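PDB 2AWA: beta sliding clamp from Streptococcus pneumoniae, which probably encircles DNA as a ring-shaped head-to-tail homodimer, tethering DNA polymerases and other proteins to it and so giving them processivity. Local coordinates for residues Val281-Ser286 against Glu325-Asp330; Gly300-Glu305 against Val311-His316. All coordinates share one frame; numbering follows the deposited sequence.

Contact 1: Val281-Ser286 against Glu325-Asp330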
loop_
_atom_site.group_PDB
_atom_site.type_symbol
_atom_site.label_atom_id
_atom_site.label_comp_id
_atom_site.label_asym_id
_atom_site.label_seq_id
_atom_site.Cartn_x
_atom_site.Cartn_y
_atom_site.Cartn_z
ATOM N N VAL B 281 7.361 -24.778 4.175
ATOM C CA VAL B 281 7.746 -23.641 3.349
ATOM C C VAL B 281 7.926 -24.062 1.905
ATOM O O VAL B 281 7.390 -23.423 1.011
ATOM C CB VAL B 281 9.012 -22.948 3.860
ATOM C CG1 VAL B 281 9.450 -21.893 2.898
ATOM C CG2 VAL B 281 8.750 -22.307 5.230
ATOM N N ASN B 282 8.667 -25.140 1.677
ATOM C CA ASN B 282 8.944 -25.601 0.316
ATOM C C ASN B 282 7.685 -25.970 -0.395
ATOM O O ASN B 282 7.538 -25.670 -1.555
ATOM C CB ASN B 282 9.870 -26.812 0.312
ATOM C CG ASN B 282 11.274 -26.465 0.705
ATOM O OD1 ASN B 282 11.608 -25.283 0.900
ATOM N ND2 ASN B 282 12.121 -27.492 0.839
ATOM N N LEU B 283 6.765 -26.630 0.297
ATOM C CA LEU B 283 5.499 -26.962 -0.315
ATOM C C LEU B 283 4.725 -25.682 -0.642
ATOM O O LEU B 283 4.216 -25.535 -1.736
ATOM C CB LEU B 283 4.702 -27.906 0.576
ATOM C CG LEU B 283 3.380 -28.422 -0.004
ATOM C CD1 LEU B 283 3.474 -28.947 -1.467
ATOM C CD2 LEU B 283 2.849 -29.473 0.916
ATOM N N ARG B 284 4.672 -24.731 0.276
ATOM C CA ARG B 284 3.983 -23.482 -0.013
ATOM C C ARG B 284 4.527 -22.850 -1.285
ATOM O O ARG B 284 3.769 -22.400 -2.134
ATOM C CB ARG B 284 4.091 -22.477 1.133
ATOM C CG ARG B 284 3.051 -21.349 1.033
ATOM C CD ARG B 284 3.219 -20.299 2.110
ATOM N NE ARG B 284 4.435 -19.528 1.883
ATOM C CZ ARG B 284 5.576 -19.636 2.571
ATOM N NH1 ARG B 284 5.711 -20.480 3.592
ATOM N NH2 ARG B 284 6.608 -18.869 2.233
ATOM N N GLN B 285 5.835 -22.817 -1.437
ATOM C CA GLN B 285 6.407 -22.155 -2.601
ATOM C C GLN B 285 6.078 -22.916 -3.870
ATOM O O GLN B 285 5.892 -22.311 -4.918
ATOM C CB GLN B 285 7.902 -21.963 -2.425
ATOM C CG GLN B 285 8.222 -20.986 -1.280
ATOM C CD GLN B 285 9.671 -21.000 -0.850
ATOM O OE1 GLN B 285 10.443 -21.879 -1.219
ATOM N NE2 GLN B 285 10.043 -20.022 -0.048
ATOM N N SER B 286 5.965 -24.237 -3.770
ATOM C CA SER B 286 5.569 -25.053 -4.921
ATOM C C SER B 286 4.131 -24.812 -5.335
ATOM O O SER B 286 3.830 -24.773 -6.514
ATOM C CB SER B 286 5.750 -26.535 -4.622
ATOM O OG SER B 286 7.117 -26.867 -4.664
ATOM N N GLU B 325 6.561 -29.817 -11.855
ATOM C CA GLU B 325 7.543 -29.645 -10.801
ATOM C C GLU B 325 7.649 -30.860 -9.897
ATOM O O GLU B 325 6.658 -31.355 -9.415
ATOM C CB GLU B 325 7.210 -28.412 -9.970
ATOM C CG GLU B 325 8.207 -28.184 -8.841
ATOM C CD GLU B 325 8.053 -26.849 -8.142
ATOM O OE1 GLU B 325 7.587 -25.882 -8.777
ATOM O OE2 GLU B 325 8.420 -26.780 -6.943
ATOM N N GLU B 326 8.865 -31.340 -9.665
ATOM C CA GLU B 326 9.078 -32.386 -8.674
ATOM C C GLU B 326 9.252 -31.726 -7.327
ATOM O O GLU B 326 10.044 -30.814 -7.186
ATOM C CB GLU B 326 10.304 -33.248 -8.982
ATOM C CG GLU B 326 10.468 -34.343 -7.924
ATOM C CD GLU B 326 11.666 -35.246 -8.130
ATOM O OE1 GLU B 326 12.157 -35.344 -9.284
ATOM O OE2 GLU B 326 12.097 -35.865 -7.118
ATOM N N ILE B 327 8.522 -32.217 -6.343
ATOM C CA ILE B 327 8.575 -31.707 -4.984
ATOM C C ILE B 327 9.327 -32.702 -4.093
ATOM O O ILE B 327 9.000 -33.883 -4.060
ATOM C CB ILE B 327 7.157 -31.463 -4.450
ATOM C CG1 ILE B 327 6.421 -30.487 -5.388
ATOM C CG2 ILE B 327 7.216 -30.934 -3.025
ATOM C CD1 ILE B 327 4.908 -30.418 -5.214
ATOM N N ASP B 328 10.340 -32.195 -3.388
ATOM C CA ASP B 328 11.129 -32.983 -2.452
ATOM C C ASP B 328 10.326 -33.242 -1.174
ATOM O O ASP B 328 9.543 -32.386 -0.730
ATOM C CB ASP B 328 12.465 -32.287 -2.151
ATOM C CG ASP B 328 13.493 -32.455 -3.290
ATOM N N THR B 329 10.503 -34.439 -0.605
ATOM C CA THR B 329 9.708 -34.878 0.545
ATOM C C THR B 329 10.566 -35.544 1.620
ATOM O O THR B 329 11.546 -36.212 1.316
ATOM C CB THR B 329 8.592 -35.857 0.123
ATOM O OG1 THR B 329 9.166 -37.094 -0.273
ATOM C CG2 THR B 329 7.815 -35.325 -1.029
ATOM N N ASP B 330 10.184 -35.351 2.877
ATOM C CA ASP B 330 10.792 -36.055 3.997
ATOM C C ASP B 330 10.441 -37.541 3.895
ATOM O O ASP B 330 11.296 -38.389 4.095
ATOM C CB ASP B 330 10.320 -35.454 5.342
ATOM C CG ASP B 330 10.931 -36.149 6.564
ATOM O OD1 ASP B 330 12.176 -36.241 6.643
ATOM O OD2 ASP B 330 10.170 -36.594 7.463
#
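Ser286 holds OG beside its backbone N (chi1 -75°), while Glu325 sets CG anti to its own N (chi1 180°) and runs on extended, so that hydroxyl and carboxylate meet between helix 280-294 and strand 321-327. This is helix-on-sheet packing in the C-terminal domain of the DNA clamp fold, at the strand where the ring closes. The short helix and strand axes run nearly antiparallel, 9.9 Å apart. Ser286 OG donates to Glu325 OE2 at 2.6 Å, arriving from above the carboxylate, 46° out of its plane. The other oxygen, OE1, is taken up by a salt bridge to Arg289 and a hydrogen bond from Ser123 of the second subunit, so both oxygens are engaged and the rotation of the carboxylate is restrained. The cationic neighbour would probably stabilise the negative charge of this buried group. Glu325 also pairs through its backbone with a strand of the second subunit, and the sheet thus continues across the dimer interface; the carboxylate held by Ser286 OG therefore also bonds to the partner subunit. Beside the polar bond lies an apolar patch. Ile327 lays its CG1-CD1 branch alongside Ser286, with Ile327 CD1 4.0 Å from Ser286 CB. One turn back along the helix, Leu283 extends toward the same isoleucine; both side chains also touch Phe278 of strand 274-279, which continues the patch. The tip of Leu283 meets the isoleucine's end methyl from the side: Leu283 CD1 stands 4.3 Å from Ile327 CD1.

Contact 2: Gly300-Glu305 against Val311-His316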
loop_
_atom_site.group_PDB
_atom_site.type_symbol
_atom_site.label_atom_id
_atom_site.label_comp_id
_atom_site.label_asym_id
_atom_site.label_seq_id
_atom_site.Cartn_x
_atom_site.Cartn_y
_atom_site.Cartn_z
ATOM N N GLY B 300 -9.079 -24.008 -12.132
ATOM C CA GLY B 300 -7.986 -23.601 -11.280
ATOM C C GLY B 300 -7.498 -24.626 -10.284
ATOM O O GLY B 300 -7.455 -24.348 -9.093
ATOM N N THR B 301 -7.119 -25.802 -10.785
ATOM C CA THR B 301 -6.546 -26.843 -9.951
ATOM C C THR B 301 -5.113 -27.246 -10.257
ATOM O O THR B 301 -4.649 -27.157 -11.357
ATOM C CB THR B 301 -7.369 -28.123 -9.998
ATOM O OG1 THR B 301 -7.487 -28.549 -11.351
ATOM C CG2 THR B 301 -8.731 -27.893 -9.387
ATOM N N VAL B 302 -4.438 -27.711 -9.227
ATOM C CA VAL B 302 -3.122 -28.317 -9.311
ATOM C C VAL B 302 -3.361 -29.821 -9.165
ATOM O O VAL B 302 -4.288 -30.243 -8.489
ATOM C CB VAL B 302 -2.175 -27.774 -8.175
ATOM C CG1 VAL B 302 -2.598 -28.287 -6.793
ATOM C CG2 VAL B 302 -0.729 -28.136 -8.428
ATOM N N LYS B 303 -2.544 -30.613 -9.839
ATOM C CA LYS B 303 -2.640 -32.050 -9.821
ATOM C C LYS B 303 -1.368 -32.555 -9.188
ATOM O O LYS B 303 -0.282 -32.300 -9.700
ATOM C CB LYS B 303 -2.783 -32.589 -11.247
ATOM C CG LYS B 303 -2.605 -34.115 -11.395
ATOM C CD LYS B 303 -3.466 -34.731 -12.524
ATOM C CE LYS B 303 -3.050 -34.346 -13.928
ATOM N NZ LYS B 303 -1.691 -34.821 -14.304
ATOM N N LEU B 304 -1.503 -33.227 -8.049
ATOM C CA LEU B 304 -0.386 -33.927 -7.444
ATOM C C LEU B 304 -0.380 -35.318 -8.004
ATOM O O LEU B 304 -1.418 -35.988 -8.009
ATOM C CB LEU B 304 -0.504 -34.015 -5.922
ATOM C CG LEU B 304 0.127 -32.912 -5.097
ATOM C CD1 LEU B 304 0.172 -33.331 -3.642
ATOM C CD2 LEU B 304 1.521 -32.610 -5.603
ATOM N N GLU B 305 0.784 -35.738 -8.488
ATOM C CA GLU B 305 0.998 -37.108 -8.905
ATOM C C GLU B 305 2.017 -37.757 -7.969
ATOM O O GLU B 305 3.087 -37.226 -7.742
ATOM C CB GLU B 305 1.479 -37.137 -10.356
ATOM C CG GLU B 305 1.386 -38.498 -11.029
ATOM C CD GLU B 305 2.387 -38.639 -12.166
ATOM O OE1 GLU B 305 2.562 -37.660 -12.929
ATOM O OE2 GLU B 305 3.010 -39.719 -12.293
ATOM N N VAL B 311 6.948 -37.371 -5.920
ATOM C CA VAL B 311 5.785 -36.516 -5.832
ATOM C C VAL B 311 6.003 -35.380 -6.808
ATOM O O VAL B 311 7.096 -34.783 -6.847
ATOM C CB VAL B 311 5.634 -35.953 -4.406
ATOM C CG1 VAL B 311 4.540 -34.921 -4.345
ATOM C CG2 VAL B 311 5.386 -37.086 -3.410
ATOM N N SER B 312 4.989 -35.082 -7.614
ATOM C CA SER B 312 5.139 -34.023 -8.605
ATOM C C SER B 312 3.854 -33.257 -8.785
ATOM O O SER B 312 2.770 -33.813 -8.585
ATOM C CB SER B 312 5.591 -34.605 -9.923
ATOM O OG SER B 312 4.715 -35.627 -10.285
ATOM N N ALA B 313 3.990 -31.978 -9.136
ATOM C CA ALA B 313 2.856 -31.073 -9.367
ATOM C C ALA B 313 2.758 -30.695 -10.837
ATOM O O ALA B 313 3.781 -30.385 -11.496
ATOM C CB ALA B 313 2.994 -29.825 -8.529
ATOM N N HIS B 314 1.516 -30.689 -11.330
ATOM C CA HIS B 314 1.224 -30.394 -12.721
ATOM C C HIS B 314 0.019 -29.483 -12.880
ATOM O O HIS B 314 -1.037 -29.710 -12.286
ATOM C CB HIS B 314 0.997 -31.679 -13.496
ATOM C CG HIS B 314 2.030 -32.728 -13.229
ATOM N ND1 HIS B 314 3.047 -33.010 -14.114
ATOM C CD2 HIS B 314 2.202 -33.563 -12.172
ATOM C CE1 HIS B 314 3.803 -33.972 -13.616
ATOM N NE2 HIS B 314 3.317 -34.320 -12.436
ATOM N N VAL B 315 0.209 -28.446 -13.691
ATOM C CA VAL B 315 -0.848 -27.543 -14.079
ATOM C C VAL B 315 -0.760 -27.399 -15.578
ATOM O O VAL B 315 0.321 -27.203 -16.120
ATOM C CB VAL B 315 -0.672 -26.138 -13.445
ATOM C CG1 VAL B 315 -1.767 -25.180 -13.942
ATOM C CG2 VAL B 315 -0.666 -26.221 -11.890
ATOM N N HIS B 316 -1.896 -27.490 -16.245
ATOM C CA HIS B 316 -1.952 -27.193 -17.650
ATOM C C HIS B 316 -2.979 -26.130 -17.918
ATOM O O HIS B 316 -4.159 -26.392 -17.852
ATOM C CB HIS B 316 -2.305 -28.422 -18.471
ATOM C CG HIS B 316 -2.299 -28.157 -19.936
ATOM N ND1 HIS B 316 -3.417 -27.728 -20.619
ATOM C CD2 HIS B 316 -1.305 -28.231 -20.850
ATOM C CE1 HIS B 316 -3.116 -27.571 -21.897
ATOM N NE2 HIS B 316 -1.843 -27.877 -22.062
#
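Val311 rests CG1 against Leu304 CD2, 4.0 Å away, on the face that carries Leu304 and Ala313. Ser312 follows as a hydrogen-bonded pair with Glu305: Glu305 N gives a nearly straight bond to Ser312 O (2.8 Å, 174° at the hydrogen), and Ser312 N returns one to Glu305 O. On the face shared by Lys303, Glu305, Ser312 and His314, Ser312 OG bonds to His314 NE2 at 2.9 Å, either able to donate, which helps fix the turn of the imidazole. Ala313, opposite Leu304 in a non-hydrogen-bonded pair, brings CB to 4.1 Å from Val302 CG2. His314 pairs with Lys303 through both backbone bonds, and Lys303 O also lies at the edge of the ring, in its plane. Glu305 OE1 approaches the ring obliquely, 3.5 Å from NE2 of His314 but too poorly angled to bond; the carboxylate and ring planes are 23° apart. Val315 crosses Val302 at about a right angle, CG2 to CG2, and both valines pack on Ala290 of helix 280-294. Leu304 and Ala313 pack instead on Ile327 of the next strand, with the polar side chains on the other face: an antiparallel beta hairpin of the clamp's C-terminal domain.

In the fold
Contacts 1 and 2 lie about 12 Å apart, centre to centre, and both involve the same four-stranded antiparallel sheet of the C-terminal domain. Along the chain, helix 280-294 comes first, then the hairpin strands 302-307 and 310-317, then strand 321-327, so contact 2 is nested within the loop that contact 1 closes. Strands 310-317 and 321-327 are neighbours: probable backbone bonds join Glu325 O to Ala313 N (2.8 Å) and Ile327 N to Val311 O (3.0 Å). From one face the helix touches the hairpin and strand 321-327, at the sheet's edge within this chain. Through Glu325 that strand pairs antiparallel with one of the second subunit, placing both contacts near the interface that probably closes the ring.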